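Local coordinates for inosine-uridine preferring nucleoside hydrolase family protein (Bacillus anthracis, PDB 2C40) that belongs to the inosine-uridine preferring nucleoside hydrolase family and binds a calcium ion and alpha-D-ribofuranose in one shared pocket, at residues D13-D25 with A44-G56. Numbering follows the deposited sequence. Where two conformers were deposited one is given.
Sequences DDLVSLFLLLQMD and AMSASRKIIDRFG. With CA (calcium ion), chain C.
F19 turns its ring edge toward the face of F55 in a T-shaped stack, with centroids 4.7 Å apart and planes at 68°. F19 CD1 comes within 3.3 Å of F55 CD1. I51 packs tightly at the middle. Its CG2 meets F19 CB at 3.8 Å, and its CD1 lies 3.7 Å from L15 O. L15 is a knob in the hole formed by A44, A47, S48 and I51. L18 CD2 rests on S48 CA at 3.6 Å.

Q23 ties the C-terminal ends together. Its NE2 donates to F55 O (3.0 Å, N-H...O angle 175°) and also to F19 O, both acceptors lying in its amide plane.

The solvent side is at L22 and G56, both partly exposed, where L22 CD2 meets G56 CA at 4.0 Å. At the other end, D14 binds the calcium ion with D9, T125 and D247.

The two helices run nearly parallel, 23° apart. Helix 12-21 links strands 2-8 and 27-34, and helix 41-55 links 27-34 and 62-64. These strands are parallel neighbours, so the helices belong to consecutive beta-alpha-beta crossovers of the alpha/beta fold. L22 and S48 touch strand 27-34, I52 touches strand 62-64, and V16 packs on helix 219-229.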
loop_
_atom_site.group_PDB
_atom_site.type_symbol
_atom_site.label_atom_id
_atom_site.label_comp_id
_atom_site.label_asym_id
_atom_site.label_seq_id
_atom_site.Cartn_x
_atom_site.Cartn_y
_atom_site.Cartn_z
ATOM N N ASP A 13 -10.860 3.966 4.252
ATOM C CA ASP A 13 -12.085 4.762 4.031
ATOM C C ASP A 13 -12.535 5.556 5.274
ATOM O O ASP A 13 -13.247 6.546 5.134
ATOM C CB ASP A 13 -13.225 3.950 3.350
ATOM C CG ASP A 13 -13.741 2.817 4.189
ATOM O OD1 ASP A 13 -13.278 2.706 5.348
ATOM O OD2 ASP A 13 -14.615 2.043 3.685
ATOM N N ASP A 14 -12.091 5.137 6.465
ATOM C CA ASP A 14 -12.242 5.924 7.693
ATOM C C ASP A 14 -11.443 7.207 7.603
ATOM O O ASP A 14 -11.894 8.273 7.981
ATOM C CB ASP A 14 -11.725 5.144 8.917
ATOM C CG ASP A 14 -12.564 3.916 9.236
ATOM O OD1 ASP A 14 -13.603 4.048 9.929
ATOM O OD2 ASP A 14 -12.205 2.805 8.783
ATOM N N LEU A 15 -10.216 7.079 7.143
ATOM C CA LEU A 15 -9.304 8.211 7.071
ATOM C C LEU A 15 -9.679 9.157 5.931
ATOM O O LEU A 15 -9.543 10.396 6.040
ATOM C CB LEU A 15 -7.872 7.723 6.880
ATOM C CG LEU A 15 -6.855 7.506 8.000
ATOM C CD1 LEU A 15 -7.316 7.492 9.479
ATOM C CD2 LEU A 15 -5.967 6.271 7.659
ATOM N N VAL A 16 -10.118 8.584 4.836
ATOM C CA VAL A 16 -10.661 9.385 3.748
ATOM C C VAL A 16 -11.923 10.139 4.205
ATOM O O VAL A 16 -12.181 11.271 3.778
ATOM C CB VAL A 16 -10.926 8.516 2.514
ATOM C CG1 VAL A 16 -11.818 9.247 1.558
ATOM C CG2 VAL A 16 -9.584 8.117 1.861
ATOM N N SER A 17 -12.702 9.496 5.077
ATOM C CA SER A 17 -13.945 10.070 5.576
ATOM C C SER A 17 -13.609 11.271 6.441
ATOM O O SER A 17 -14.228 12.304 6.311
ATOM C CB SER A 17 -14.735 9.050 6.420
ATOM O OG SER A 17 -15.363 8.020 5.666
ATOM N N LEU A 18 -12.622 11.133 7.330
ATOM C CA LEU A 18 -12.158 12.252 8.115
ATOM C C LEU A 18 -11.788 13.441 7.239
ATOM O O LEU A 18 -12.258 14.567 7.446
ATOM C CB LEU A 18 -10.961 11.842 8.967
ATOM C CG LEU A 18 -10.345 12.949 9.812
ATOM C CD1 LEU A 18 -11.308 13.433 10.849
ATOM C CD2 LEU A 18 -9.065 12.455 10.455
ATOM N N PHE A 19 -10.962 13.188 6.231
ATOM C CA PHE A 19 -10.550 14.243 5.304
ATOM C C PHE A 19 -11.751 14.908 4.632
ATOM O O PHE A 19 -11.800 16.130 4.543
ATOM C CB PHE A 19 -9.515 13.721 4.306
ATOM C CG PHE A 19 -9.407 14.528 3.084
ATOM C CD1 PHE A 19 -8.748 15.736 3.101
ATOM C CD2 PHE A 19 -9.971 14.077 1.873
ATOM C CE1 PHE A 19 -8.628 16.493 1.923
ATOM C CE2 PHE A 19 -9.859 14.823 0.724
ATOM C CZ PHE A 19 -9.195 16.043 0.750
ATOM N N LEU A 20 -12.741 14.133 4.199
ATOM C CA LEU A 20 -13.903 14.743 3.542
ATOM C C LEU A 20 -14.845 15.456 4.530
ATOM O O LEU A 20 -15.362 16.504 4.199
ATOM C CB LEU A 20 -14.671 13.700 2.765
ATOM C CG LEU A 20 -13.920 12.992 1.637
ATOM C CD1 LEU A 20 -14.687 11.808 1.239
ATOM C CD2 LEU A 20 -13.717 13.898 0.462
ATOM N N LEU A 21 -15.067 14.916 5.734
ATOM C CA LEU A 21 -15.912 15.594 6.733
ATOM C C LEU A 21 -15.421 17.025 6.942
ATOM O O LEU A 21 -16.195 17.988 7.124
ATOM C CB LEU A 21 -15.889 14.860 8.105
ATOM C CG LEU A 21 -16.613 13.504 8.159
ATOM C CD1 LEU A 21 -16.025 12.629 9.220
ATOM C CD2 LEU A 21 -18.167 13.665 8.334
ATOM N N LEU A 22 -14.104 17.139 6.909
ATOM C CA LEU A 22 -13.428 18.369 7.204
ATOM C C LEU A 22 -13.648 19.470 6.114
ATOM O O LEU A 22 -13.437 20.644 6.361
ATOM C CB LEU A 22 -11.929 18.068 7.442
ATOM C CG LEU A 22 -11.545 17.343 8.739
ATOM C CD1 LEU A 22 -10.121 16.890 8.672
ATOM C CD2 LEU A 22 -11.767 18.247 9.970
ATOM N N GLN A 23 -14.089 19.064 4.922
ATOM C CA GLN A 23 -14.380 19.982 3.822
ATOM C C GLN A 23 -15.872 20.349 3.777
ATOM O O GLN A 23 -16.270 21.301 3.092
ATOM C CB GLN A 23 -13.967 19.340 2.503
ATOM C CG GLN A 23 -12.547 18.758 2.445
ATOM C CD GLN A 23 -11.546 19.567 3.232
ATOM O OE1 GLN A 23 -11.326 20.754 2.967
ATOM N NE2 GLN A 23 -10.949 18.937 4.227
ATOM N N MET A 24 -16.701 19.628 4.526
ATOM C CA MET A 24 -18.140 19.926 4.581
ATOM C C MET A 24 -18.424 21.218 5.373
ATOM O O MET A 24 -18.138 21.311 6.579
ATOM C CB MET A 24 -18.889 18.751 5.214
ATOM C CG MET A 24 -18.745 17.463 4.420
ATOM S SD MET A 24 -19.530 15.996 5.098
ATOM C CE MET A 24 -19.477 16.280 6.804
ATOM N N ASP A 25 -18.981 22.202 4.676
ATOM C CA ASP A 25 -19.357 23.487 5.262
ATOM C C ASP A 25 -20.477 23.404 6.295
ATOM O O ASP A 25 -20.637 24.334 7.090
ATOM C CB ASP A 25 -19.877 24.424 4.154
ATOM C CG ASP A 25 -18.806 24.848 3.188
ATOM O OD1 ASP A 25 -17.607 24.763 3.562
ATOM O OD2 ASP A 25 -19.177 25.265 2.054
ATOM N N ALA A 44 -3.009 5.082 13.005
ATOM C CA ALA A 44 -4.324 5.663 12.796
ATOM C C ALA A 44 -4.483 7.015 13.551
ATOM O O ALA A 44 -5.112 7.989 13.038
ATOM C CB ALA A 44 -5.403 4.666 13.268
ATOM N N MET A 45 -3.975 7.038 14.787
ATOM C CA MET A 45 -3.916 8.271 15.566
ATOM C C MET A 45 -3.107 9.285 14.827
ATOM O O MET A 45 -3.604 10.370 14.583
ATOM C CB MET A 45 -3.268 8.028 16.925
ATOM C CG MET A 45 -4.175 7.403 17.872
ATOM S SD MET A 45 -5.543 8.506 18.324
ATOM C CE MET A 45 -6.504 7.186 18.853
ATOM N N SER A 46 -1.860 8.929 14.444
ATOM C CA SER A 46 -0.998 9.908 13.743
ATOM C C SER A 46 -1.661 10.379 12.475
ATOM O O SER A 46 -1.710 11.567 12.234
ATOM C CB SER A 46 0.362 9.374 13.305
ATOM O OG SER A 46 0.971 8.610 14.291
ATOM N N ALA A 47 -2.126 9.441 11.642
ATOM C CA ALA A 47 -2.738 9.803 10.353
ATOM C C ALA A 47 -3.917 10.774 10.504
ATOM O O ALA A 47 -4.012 11.765 9.740
ATOM C CB ALA A 47 -3.160 8.529 9.554
ATOM N N SER A 48 -4.783 10.503 11.483
ATOM C CA SER A 48 -5.917 11.430 11.837
ATOM C C SER A 48 -5.437 12.823 12.236
ATOM O O SER A 48 -5.964 13.824 11.760
ATOM C CB SER A 48 -6.749 10.892 13.009
ATOM O OG SER A 48 -7.178 9.585 12.729
ATOM N N ARG A 49 -4.428 12.879 13.100
ATOM C CA ARG A 49 -3.875 14.160 13.510
ATOM C C ARG A 49 -3.260 14.953 12.372
ATOM O O ARG A 49 -3.460 16.156 12.288
ATOM C CB ARG A 49 -2.877 13.967 14.654
ATOM C CG ARG A 49 -3.581 13.496 15.962
ATOM C CD ARG A 49 -2.597 12.841 16.908
ATOM N NE ARG A 49 -1.645 13.815 17.401
ATOM C CZ ARG A 49 -0.433 13.546 17.896
ATOM N NH1 ARG A 49 0.043 12.312 17.916
ATOM N NH2 ARG A 49 0.318 14.547 18.369
ATOM N N LYS A 50 -2.513 14.272 11.508
ATOM C CA LYS A 50 -1.879 14.909 10.331
ATOM C C LYS A 50 -2.932 15.345 9.287
ATOM O O LYS A 50 -2.757 16.315 8.554
ATOM C CB LYS A 50 -0.879 13.951 9.666
ATOM C CG LYS A 50 0.268 13.461 10.565
ATOM C CD LYS A 50 1.253 12.620 9.804
ATOM C CE LYS A 50 2.182 11.908 10.748
ATOM N NZ LYS A 50 3.083 11.009 10.001
ATOM N N ILE A 51 -4.028 14.614 9.219
ATOM C CA ILE A 51 -5.100 14.965 8.274
ATOM C C ILE A 51 -5.787 16.243 8.747
ATOM O O ILE A 51 -6.080 17.127 7.946
ATOM C CB ILE A 51 -6.094 13.812 8.077
ATOM C CG1 ILE A 51 -5.420 12.710 7.281
ATOM C CG2 ILE A 51 -7.345 14.293 7.320
ATOM C CD1 ILE A 51 -6.156 11.347 7.264
ATOM N N ILE A 52 -6.012 16.332 10.053
ATOM C CA ILE A 52 -6.639 17.503 10.650
ATOM C C ILE A 52 -5.680 18.687 10.492
ATOM O O ILE A 52 -6.098 19.749 10.060
ATOM C CB ILE A 52 -6.994 17.252 12.113
ATOM C CG1 ILE A 52 -8.050 16.162 12.228
ATOM C CG2 ILE A 52 -7.534 18.522 12.782
ATOM C CD1 ILE A 52 -8.157 15.604 13.650
ATOM N N ASP A 53 -4.388 18.491 10.777
ATOM C CA ASP A 53 -3.409 19.545 10.543
ATOM C C ASP A 53 -3.431 20.087 9.116
ATOM O O ASP A 53 -3.537 21.296 8.904
ATOM C CB ASP A 53 -1.970 19.057 10.789
ATOM C CG ASP A 53 -1.630 18.917 12.250
ATOM O OD1 ASP A 53 -2.514 19.044 13.096
ATOM O OD2 ASP A 53 -0.458 18.643 12.559
ATOM N N ARG A 54 -3.292 19.200 8.141
ATOM C CA ARG A 54 -3.131 19.638 6.759
ATOM C C ARG A 54 -4.443 20.151 6.161
ATOM O O ARG A 54 -4.453 21.174 5.460
ATOM C CB ARG A 54 -2.580 18.520 5.895
ATOM C CG ARG A 54 -2.329 18.929 4.448
ATOM C CD ARG A 54 -0.847 18.981 4.103
ATOM N NE ARG A 54 -0.613 19.684 2.837
ATOM C CZ ARG A 54 0.472 19.541 2.068
ATOM N NH1 ARG A 54 1.436 18.680 2.410
ATOM N NH2 ARG A 54 0.577 20.241 0.933
ATOM N N PHE A 55 -5.539 19.462 6.459
ATOM C CA PHE A 55 -6.785 19.670 5.748
ATOM C C PHE A 55 -7.942 20.141 6.623
ATOM O O PHE A 55 -9.042 20.350 6.119
ATOM C CB PHE A 55 -7.176 18.364 5.049
ATOM C CG PHE A 55 -6.187 17.881 4.038
ATOM C CD1 PHE A 55 -5.686 16.574 4.104
ATOM C CD2 PHE A 55 -5.779 18.693 2.978
ATOM C CE1 PHE A 55 -4.789 16.114 3.169
ATOM C CE2 PHE A 55 -4.878 18.215 2.027
ATOM C CZ PHE A 55 -4.386 16.925 2.134
ATOM N N GLY A 56 -7.700 20.323 7.912
ATOM C CA GLY A 56 -8.759 20.704 8.843
ATOM C C GLY A 56 -8.860 22.212 8.981
ATOM O O GLY A 56 -8.070 22.927 8.375
HETATM CA CA CA C . -14.080 1.357 9.209
HETATM O O HOH W 1 -14.284 -0.917 10.153
#